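Local atomic coordinates of tyrosine--tRNA ligase (Pyrococcus horikoshii, PDB entry 2CYC), a protein that catalyses the ATP-dependent attachment of tyrosine to its cognate tRNA, first forming tyrosyl-adenylate and then transferring the amino acid to the acceptor end. Residues M1-R6 and L27-A32; A94-K99 and L365-S370; L143-R148 and A193-I198. All blocks are in the same frame, centred on the assembly; numbering follows the deposited sequence.

Interaction 1: M1-R6 and L27-A32; sequences MDIEER and LFEIGA
Two torsional choices bring Arg6 and Phe28 together: the ring of Phe28 swings out with CG opposite its carbonyl carbon (chi1 -81°), and the Arg6 chain, bent at chi2 and again at chi3 (-86°), folds its guanidinium back over that ring. This is a helix-to-helix contact in which the capped first turn of helix 3-11 meets the last turn of helix 21-30. Arg6 uses one side of the ring twice. Its CB makes a CH-pi contact over the face, 4.0 Å from the centroid, while the guanidinium lies near the rim, its NH2 3.3 Å from Phe28 CD2. The two planes are 30° apart, so the overlap is tilted rather than a flat stack. Ile3 reaches in beside the arginine, its CD1 3.6 Å from Phe28 CB and 3.4 Å from Glu29 CG, so that an aliphatic tip fills the junction of two neighbouring side chains. The polar ends are held from elsewhere: Arg6 NH1 donates to Ala64 O, and Glu29 OE1 forms a salt bridge with Arg25. A water in the guanidinium plane gives a weak bond to Phe28 O, but its distance of 2.5 Å from Arg6 NH2 is unusually short and doubtful. Each helix end also carries a textbook signature. Gly31, with positive phi, closes one helix in a Schellman motif, whereas Asp2 is the N-cap residue of the other, its OD1 accepting from Glu4 N at 2.8 Å.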
loop_
_atom_site.group_PDB
_atom_site.type_symbol
_atom_site.label_atom_id
_atom_site.label_comp_id
_atom_site.label_asym_id
_atom_site.label_seq_id
_atom_site.Cartn_x
_atom_site.Cartn_y
_atom_site.Cartn_z
ATOM N N MET A 1 39.198 14.183 3.140
ATOM C CA MET A 1 39.546 14.781 4.457
ATOM C C MET A 1 39.540 13.704 5.529
ATOM O O MET A 1 38.975 12.624 5.335
ATOM C CB MET A 1 38.567 15.915 4.835
ATOM C CG MET A 1 37.095 15.539 4.939
ATOM S SD MET A 1 36.034 16.745 5.859
ATOM C CE MET A 1 36.137 18.210 4.841
ATOM N N ASP A 2 40.189 13.989 6.654
ATOM C CA ASP A 2 40.258 13.035 7.756
ATOM C C ASP A 2 38.855 12.553 8.171
ATOM O O ASP A 2 37.910 13.339 8.266
ATOM C CB ASP A 2 40.971 13.683 8.950
ATOM C CG ASP A 2 41.336 12.676 10.022
ATOM O OD1 ASP A 2 40.443 12.268 10.797
ATOM O OD2 ASP A 2 42.521 12.277 10.075
ATOM N N ILE A 3 38.725 11.256 8.417
ATOM C CA ILE A 3 37.442 10.694 8.809
ATOM C C ILE A 3 36.849 11.372 10.057
ATOM O O ILE A 3 35.627 11.474 10.194
ATOM C CB ILE A 3 37.569 9.171 9.037
ATOM C CG1 ILE A 3 36.181 8.549 9.207
ATOM C CG2 ILE A 3 38.464 8.893 10.244
ATOM C CD1 ILE A 3 36.192 7.042 9.111
ATOM N N GLU A 4 37.713 11.849 10.952
ATOM C CA GLU A 4 37.257 12.513 12.172
ATOM C C GLU A 4 36.530 13.817 11.838
ATOM O O GLU A 4 35.493 14.141 12.416
ATOM C CB GLU A 4 38.449 12.790 13.089
ATOM C CG GLU A 4 38.087 13.473 14.390
ATOM C CD GLU A 4 39.264 13.541 15.364
ATOM O OE1 GLU A 4 39.092 14.111 16.455
ATOM O OE2 GLU A 4 40.357 13.025 15.041
ATOM N N GLU A 5 37.083 14.559 10.892
ATOM C CA GLU A 5 36.491 15.807 10.453
ATOM C C GLU A 5 35.186 15.542 9.691
ATOM O O GLU A 5 34.233 16.326 9.783
ATOM C CB GLU A 5 37.489 16.551 9.569
ATOM C CG GLU A 5 36.981 17.849 8.999
ATOM C CD GLU A 5 38.091 18.651 8.328
ATOM O OE1 GLU A 5 37.780 19.677 7.681
ATOM O OE2 GLU A 5 39.274 18.254 8.457
ATOM N N ARG A 6 35.135 14.437 8.948
ATOM C CA ARG A 6 33.919 14.088 8.194
ATOM C C ARG A 6 32.787 13.748 9.165
ATOM O O ARG A 6 31.651 14.189 8.995
ATOM C CB ARG A 6 34.174 12.887 7.273
ATOM C CG ARG A 6 35.213 13.173 6.201
ATOM C CD ARG A 6 34.652 12.902 4.808
ATOM N NE ARG A 6 34.831 11.510 4.472
ATOM C CZ ARG A 6 34.341 10.902 3.399
ATOM N NH1 ARG A 6 33.601 11.546 2.500
ATOM N NH2 ARG A 6 34.624 9.629 3.219
ATOM N N LEU A 27 30.721 3.234 7.163
ATOM C CA LEU A 27 30.482 3.635 5.778
ATOM C C LEU A 27 31.633 4.473 5.223
ATOM O O LEU A 27 32.031 4.292 4.078
ATOM C CB LEU A 27 29.173 4.419 5.646
ATOM C CG LEU A 27 27.874 3.684 5.990
ATOM C CD1 LEU A 27 26.693 4.480 5.443
ATOM C CD2 LEU A 27 27.886 2.287 5.392
ATOM N N PHE A 28 32.151 5.402 6.026
ATOM C CA PHE A 28 33.266 6.234 5.585
ATOM C C PHE A 28 34.494 5.370 5.310
ATOM O O PHE A 28 35.127 5.494 4.260
ATOM C CB PHE A 28 33.619 7.288 6.645
ATOM C CG PHE A 28 32.728 8.514 6.620
ATOM C CD1 PHE A 28 32.407 9.179 7.806
ATOM C CD2 PHE A 28 32.235 9.016 5.418
ATOM C CE1 PHE A 28 31.605 10.330 7.796
ATOM C CE2 PHE A 28 31.432 10.170 5.393
ATOM C CZ PHE A 28 31.119 10.825 6.588
ATOM N N GLU A 29 34.810 4.483 6.251
ATOM C CA GLU A 29 35.975 3.612 6.132
ATOM C C GLU A 29 35.971 2.638 4.964
ATOM O O GLU A 29 36.996 2.467 4.304
ATOM C CB GLU A 29 36.190 2.836 7.436
ATOM C CG GLU A 29 36.741 3.697 8.565
ATOM C CD GLU A 29 37.031 2.907 9.835
ATOM O OE1 GLU A 29 37.419 3.532 10.856
ATOM O OE2 GLU A 29 36.873 1.666 9.812
ATOM N N ILE A 30 34.829 2.008 4.693
ATOM C CA ILE A 30 34.758 1.041 3.603
ATOM C C ILE A 30 34.558 1.699 2.247
ATOM O O ILE A 30 34.528 1.024 1.222
ATOM C CB ILE A 30 33.621 0.032 3.839
ATOM C CG1 ILE A 30 32.268 0.751 3.754
ATOM C CG2 ILE A 30 33.808 -0.638 5.204
ATOM C CD1 ILE A 30 31.089 -0.100 4.158
ATOM N N GLY A 31 34.423 3.019 2.245
ATOM C CA GLY A 31 34.225 3.733 0.998
ATOM C C GLY A 31 32.878 3.460 0.353
ATOM O O GLY A 31 32.752 3.460 -0.873
ATOM N N ALA A 32 31.859 3.220 1.170
ATOM C CA ALA A 32 30.529 2.968 0.635
ATOM C C ALA A 32 29.995 4.233 -0.042
ATOM O O ALA A 32 30.446 5.340 0.244
ATOM C CB ALA A 32 29.594 2.540 1.759
HETATM O O HOH W 1 34.248 7.573 1.837
#

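Interaction 2: A94-K99 and L365-S370; sequences ALKYFK and LELMRS
Tyr97 and Leu365 mark the nearest backbone approach of two steeply crossed helices, 94-99 and 365-370, whose axes come within 9.3 Å at a signed crossing angle of -106°. The first of them is not regular here: a wider pi-type turn spans 94-98, with Lys99 N bonded to Ala94 O at 2.9 Å. Tyr97 lies within this turn and provides most of the surface that the 94-99 helix gives to its partner. Its ring is met over one face by Met368, whose chain bends at both chi2 and chi3 (-78°) and thereby runs across the ring instead of pointing into it. CG sits over the face in a CH-pi contact, 3.8 Å from the ring centroid. The sulfur follows obliquely, SD lying 4.1 Å from that centroid, and CE continues past the CD2 side of the ring. On the other side of the ring's long axis, Leu365 CD2 touches Tyr97 CE1 at 3.9 Å. A thinner aliphatic contact, Lys96 CB to Leu367 CD2 at 3.8 Å, extends the interface toward solvent, with the ammonium group of Lys96 held by a salt bridge to Glu92. No hydrogen bond joins the two segments, so the join is apolar, yet the buried tyrosine is fixed at its far end: its OH bonds with His264 NE2 and with Ile46 N, in the loop after strand 36-40, probably just ahead of the HIGH-type signature of class I synthetases. A methionine laid over a tyrosine face, its sulfur oblique to the ring, is a Met-aromatic contact, and here it docks the chain's last helix onto a long helix of the Rossmann-type catalytic domain.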
loop_
_atom_site.group_PDB
_atom_site.type_symbol
_atom_site.label_atom_id
_atom_site.label_comp_id
_atom_site.label_asym_id
_atom_site.label_seq_id
_atom_site.Cartn_x
_atom_site.Cartn_y
_atom_site.Cartn_z
ATOM N N ALA A 94 5.658 22.777 -5.806
ATOM C CA ALA A 94 6.933 22.125 -5.538
ATOM C C ALA A 94 8.034 22.662 -6.461
ATOM O O ALA A 94 9.112 23.044 -6.009
ATOM C CB ALA A 94 6.783 20.605 -5.714
ATOM N N LEU A 95 7.741 22.699 -7.756
ATOM C CA LEU A 95 8.690 23.166 -8.757
ATOM C C LEU A 95 8.856 24.679 -8.879
ATOM O O LEU A 95 9.951 25.161 -9.153
ATOM C CB LEU A 95 8.301 22.596 -10.127
ATOM C CG LEU A 95 9.006 21.307 -10.570
ATOM C CD1 LEU A 95 9.089 20.320 -9.417
ATOM C CD2 LEU A 95 8.261 20.712 -11.752
ATOM N N LYS A 96 7.787 25.434 -8.672
ATOM C CA LYS A 96 7.880 26.876 -8.833
ATOM C C LYS A 96 8.177 27.681 -7.588
ATOM O O LYS A 96 8.664 28.808 -7.683
ATOM C CB LYS A 96 6.610 27.401 -9.502
ATOM C CG LYS A 96 6.484 26.973 -10.953
ATOM C CD LYS A 96 5.194 27.499 -11.566
ATOM C CE LYS A 96 5.114 27.183 -13.055
ATOM N NZ LYS A 96 3.835 27.658 -13.661
ATOM N N TYR A 97 7.891 27.119 -6.421
ATOM C CA TYR A 97 8.154 27.838 -5.179
ATOM C C TYR A 97 9.100 27.125 -4.229
ATOM O O TYR A 97 10.145 27.657 -3.860
ATOM C CB TYR A 97 6.856 28.114 -4.418
ATOM C CG TYR A 97 7.108 28.555 -2.991
ATOM C CD1 TYR A 97 7.607 29.833 -2.712
ATOM C CD2 TYR A 97 6.915 27.675 -1.923
ATOM C CE1 TYR A 97 7.906 30.222 -1.411
ATOM C CE2 TYR A 97 7.216 28.052 -0.614
ATOM C CZ TYR A 97 7.711 29.328 -0.366
ATOM O OH TYR A 97 8.005 29.713 0.922
ATOM N N PHE A 98 8.721 25.917 -3.827
ATOM C CA PHE A 98 9.505 25.167 -2.860
ATOM C C PHE A 98 10.948 24.906 -3.255
ATOM O O PHE A 98 11.858 25.129 -2.461
ATOM C CB PHE A 98 8.806 23.846 -2.517
ATOM C CG PHE A 98 9.278 23.251 -1.230
ATOM C CD1 PHE A 98 10.446 22.492 -1.182
ATOM C CD2 PHE A 98 8.596 23.510 -0.043
ATOM C CE1 PHE A 98 10.931 21.999 0.033
ATOM C CE2 PHE A 98 9.075 23.021 1.179
ATOM C CZ PHE A 98 10.246 22.264 1.211
ATOM N N LYS A 99 11.153 24.428 -4.477
ATOM C CA LYS A 99 12.489 24.140 -4.966
ATOM C C LYS A 99 13.409 25.339 -4.814
ATOM O O LYS A 99 14.471 25.230 -4.200
ATOM C CB LYS A 99 12.442 23.719 -6.435
ATOM C CG LYS A 99 13.823 23.521 -7.075
ATOM C CD LYS A 99 13.686 22.932 -8.468
ATOM C CE LYS A 99 15.034 22.585 -9.072
ATOM N NZ LYS A 99 15.846 23.808 -9.278
ATOM N N LEU A 365 5.949 33.767 -5.152
ATOM C CA LEU A 365 5.076 34.217 -4.080
ATOM C C LEU A 365 3.661 34.530 -4.558
ATOM O O LEU A 365 2.700 34.381 -3.801
ATOM C CB LEU A 365 5.695 35.425 -3.368
ATOM C CG LEU A 365 6.935 35.054 -2.545
ATOM C CD1 LEU A 365 7.422 36.274 -1.746
ATOM C CD2 LEU A 365 6.583 33.897 -1.603
ATOM N N GLU A 366 3.526 34.958 -5.810
ATOM C CA GLU A 366 2.200 35.239 -6.347
ATOM C C GLU A 366 1.465 33.897 -6.433
ATOM O O GLU A 366 0.297 33.792 -6.062
ATOM C CB GLU A 366 2.310 35.900 -7.725
ATOM C CG GLU A 366 3.046 37.235 -7.671
ATOM C CD GLU A 366 3.212 37.897 -9.028
ATOM O OE1 GLU A 366 3.715 37.239 -9.966
ATOM O OE2 GLU A 366 2.851 39.088 -9.149
ATOM N N LEU A 367 2.158 32.866 -6.906
ATOM C CA LEU A 367 1.547 31.545 -6.993
ATOM C C LEU A 367 1.044 31.136 -5.608
ATOM O O LEU A 367 -0.103 30.723 -5.456
ATOM C CB LEU A 367 2.564 30.512 -7.490
ATOM C CG LEU A 367 2.218 29.038 -7.227
ATOM C CD1 LEU A 367 0.898 28.661 -7.929
ATOM C CD2 LEU A 367 3.362 28.155 -7.737
ATOM N N MET A 368 1.906 31.266 -4.601
ATOM C CA MET A 368 1.550 30.898 -3.229
ATOM C C MET A 368 0.326 31.634 -2.693
ATOM O O MET A 368 -0.517 31.031 -2.028
ATOM C CB MET A 368 2.732 31.132 -2.284
ATOM C CG MET A 368 3.915 30.192 -2.517
ATOM S SD MET A 368 3.416 28.440 -2.596
ATOM C CE MET A 368 3.181 28.038 -0.824
ATOM N N ARG A 369 0.229 32.931 -2.972
ATOM C CA ARG A 369 -0.915 33.705 -2.498
ATOM C C ARG A 369 -2.224 33.233 -3.139
ATOM O O ARG A 369 -3.301 33.408 -2.565
ATOM C CB ARG A 369 -0.713 35.203 -2.777
ATOM C CG ARG A 369 0.339 35.869 -1.887
ATOM C CD ARG A 369 0.338 37.399 -2.037
ATOM N NE ARG A 369 0.768 37.841 -3.365
ATOM C CZ ARG A 369 2.032 38.083 -3.710
ATOM N NH1 ARG A 369 3.012 37.934 -2.826
ATOM N NH2 ARG A 369 2.317 38.470 -4.947
ATOM N N SER A 370 -2.130 32.617 -4.316
ATOM C CA SER A 370 -3.316 32.138 -5.022
ATOM C C SER A 370 -3.803 30.760 -4.581
ATOM O O SER A 370 -4.944 30.396 -4.847
ATOM C CB SER A 370 -3.060 32.107 -6.531
ATOM O OG SER A 370 -2.187 31.046 -6.882
#

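Interaction 3: L143-R148 and A193-I198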
loop_
_atom_site.group_PDB
_atom_site.type_symbol
_atom_site.label_atom_id
_atom_site.label_comp_id
_atom_site.label_asym_id
_atom_site.label_seq_id
_atom_site.Cartn_x
_atom_site.Cartn_y
_atom_site.Cartn_z
ATOM N N LEU A 143 1.241 -4.345 10.337
ATOM C CA LEU A 143 0.243 -3.299 10.226
ATOM C C LEU A 143 0.331 -2.416 11.466
ATOM O O LEU A 143 0.329 -1.188 11.373
ATOM C CB LEU A 143 -1.154 -3.927 10.134
ATOM C CG LEU A 143 -2.351 -2.990 10.286
ATOM C CD1 LEU A 143 -2.284 -1.884 9.230
ATOM C CD2 LEU A 143 -3.638 -3.793 10.150
ATOM N N SER A 144 0.419 -3.051 12.631
ATOM C CA SER A 144 0.491 -2.320 13.894
ATOM C C SER A 144 1.679 -1.363 13.902
ATOM O O SER A 144 1.579 -0.242 14.391
ATOM C CB SER A 144 0.604 -3.300 15.071
ATOM O OG SER A 144 1.837 -3.992 15.042
ATOM N N ARG A 145 2.802 -1.815 13.357
ATOM C CA ARG A 145 4.000 -0.994 13.296
ATOM C C ARG A 145 3.745 0.219 12.386
ATOM O O ARG A 145 4.084 1.344 12.732
ATOM C CB ARG A 145 5.170 -1.836 12.772
ATOM C CG ARG A 145 6.512 -1.149 12.826
ATOM C CD ARG A 145 6.847 -0.682 14.237
ATOM N NE ARG A 145 8.139 0.006 14.311
ATOM C CZ ARG A 145 9.325 -0.596 14.261
ATOM N NH1 ARG A 145 9.405 -1.920 14.139
ATOM N NH2 ARG A 145 10.434 0.127 14.330
ATOM N N VAL A 146 3.127 -0.009 11.233
ATOM C CA VAL A 146 2.841 1.092 10.323
ATOM C C VAL A 146 1.894 2.082 10.994
ATOM O O VAL A 146 2.074 3.295 10.889
ATOM C CB VAL A 146 2.177 0.605 9.013
ATOM C CG1 VAL A 146 1.840 1.813 8.126
ATOM C CG2 VAL A 146 3.107 -0.372 8.286
ATOM N N MET A 147 0.879 1.562 11.680
ATOM C CA MET A 147 -0.090 2.412 12.363
ATOM C C MET A 147 0.618 3.331 13.351
ATOM O O MET A 147 0.254 4.494 13.492
ATOM C CB MET A 147 -1.120 1.555 13.102
ATOM C CG MET A 147 -2.095 0.849 12.185
ATOM S SD MET A 147 -3.142 -0.336 13.069
ATOM C CE MET A 147 -4.246 0.768 13.916
ATOM N N ARG A 148 1.639 2.800 14.019
ATOM C CA ARG A 148 2.403 3.566 15.000
ATOM C C ARG A 148 3.328 4.599 14.372
ATOM O O ARG A 148 3.768 5.522 15.048
ATOM C CB ARG A 148 3.250 2.633 15.878
ATOM C CG ARG A 148 2.467 1.861 16.943
ATOM C CD ARG A 148 3.407 1.206 17.964
ATOM N NE ARG A 148 4.106 0.032 17.439
ATOM C CZ ARG A 148 3.535 -1.157 17.246
ATOM N NH1 ARG A 148 2.252 -1.333 17.539
ATOM N NH2 ARG A 148 4.242 -2.171 16.756
ATOM N N ALA A 193 10.380 6.379 10.756
ATOM C CA ALA A 193 10.523 5.808 9.417
ATOM C C ALA A 193 11.939 5.298 9.201
ATOM O O ALA A 193 12.162 4.295 8.516
ATOM C CB ALA A 193 10.177 6.858 8.355
ATOM N N HIS A 194 12.902 6.002 9.781
ATOM C CA HIS A 194 14.297 5.621 9.633
ATOM C C HIS A 194 14.637 4.398 10.492
ATOM O O HIS A 194 15.460 3.571 10.098
ATOM C CB HIS A 194 15.180 6.838 9.947
ATOM C CG HIS A 194 15.058 7.933 8.925
ATOM N ND1 HIS A 194 15.614 9.185 9.090
ATOM C CD2 HIS A 194 14.474 7.942 7.699
ATOM C CE1 HIS A 194 15.380 9.914 8.013
ATOM N NE2 HIS A 194 14.691 9.184 7.153
ATOM N N VAL A 195 13.992 4.264 11.652
ATOM C CA VAL A 195 14.238 3.099 12.499
ATOM C C VAL A 195 13.739 1.844 11.748
ATOM O O VAL A 195 14.360 0.787 11.801
ATOM C CB VAL A 195 13.508 3.223 13.865
ATOM C CG1 VAL A 195 13.684 1.936 14.684
ATOM C CG2 VAL A 195 14.062 4.411 14.635
ATOM N N ILE A 196 12.623 1.973 11.038
ATOM C CA ILE A 196 12.084 0.856 10.269
ATOM C C ILE A 196 13.032 0.562 9.095
ATOM O O ILE A 196 13.366 -0.589 8.822
ATOM C CB ILE A 196 10.673 1.181 9.740
ATOM C CG1 ILE A 196 9.687 1.288 10.915
ATOM C CG2 ILE A 196 10.228 0.102 8.768
ATOM C CD1 ILE A 196 8.335 1.899 10.550
ATOM N N ALA A 197 13.477 1.613 8.417
ATOM C CA ALA A 197 14.393 1.458 7.297
ATOM C C ALA A 197 15.633 0.664 7.726
ATOM O O ALA A 197 16.081 -0.235 7.025
ATOM C CB ALA A 197 14.807 2.828 6.775
ATOM N N ILE A 198 16.182 1.001 8.885
ATOM C CA ILE A 198 17.360 0.316 9.376
ATOM C C ILE A 198 17.053 -1.141 9.700
ATOM O O ILE A 198 17.864 -2.019 9.407
ATOM C CB ILE A 198 17.936 1.059 10.600
ATOM C CG1 ILE A 198 18.555 2.378 10.127
ATOM C CG2 ILE A 198 18.977 0.216 11.301
ATOM C CD1 ILE A 198 18.885 3.361 11.253
#
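Arg145 spans most of the distance to Val195 and Ile196, and its conformation explains how. Its CG stands opposite the backbone N (chi1 -173°), and the chain kinks at chi2 (56°), sliding past Ile196 in the opposite direction; beyond the kink it is extended to NE, and chi4 (-75°) then turns the guanidinium flat against Ile196. The group is thus laid over an aliphatic branch: Ile196 CG1 lies under one face, 3.7 Å from Arg145 NH2 and 3.9 Å from Arg145 CZ, offset toward the rim of the group. Val195 comes from another side. Its side chain crosses that of the arginine at about a right angle, and its CG1 meets the guanidinium edge, near the plane, 3.7 Å from Arg145 NH2. One face and one edge are therefore occupied by hydrocarbon, while the charge is answered one turn further along helix 191-200, where Glu199 forms a salt bridge with NH1. This pairing probably fixes the rotation of the flat group against Ile196. Replacing Arg145 by an alanine would probably leave Glu199 without this mate and uncover the CG1 branches of Val195 and Ile196. A further link between the helices is polar, Arg148 O accepting from Lys192 NZ. Behind the contact, helix 143-148 faces the other half of the homodimer: Leu143 packs on Met157 of the second subunit and Val146 on Phe163 of that subunit. The contact thus joins a short helix at the dimer interface of this class I synthetase to the helix that directly follows Gln190, a residue of the tyrosine-binding pocket.

In the fold
The three contacts are separate. The centres of interaction 1 and interaction 2 are about 38 Å apart, those of interaction 1 and interaction 3 about 29 Å, and those of interaction 2 and interaction 3 about 32 Å; even the nearest atoms of interaction 1 and interaction 3 are about 10 Å apart. Along the chain, interaction 1 closes before the others open, while interaction 3 is nested within the loop closed by interaction 2. Neither of the two nearer contacts touches the bound tyrosine: the side chain of Ile196 lies about 12 Å from it and that of Tyr97 about 14 Å. Interaction 1 is remote from the tyrosine pocket and from the KMSKS region, and interaction 3 alone reaches residues that touch the second subunit.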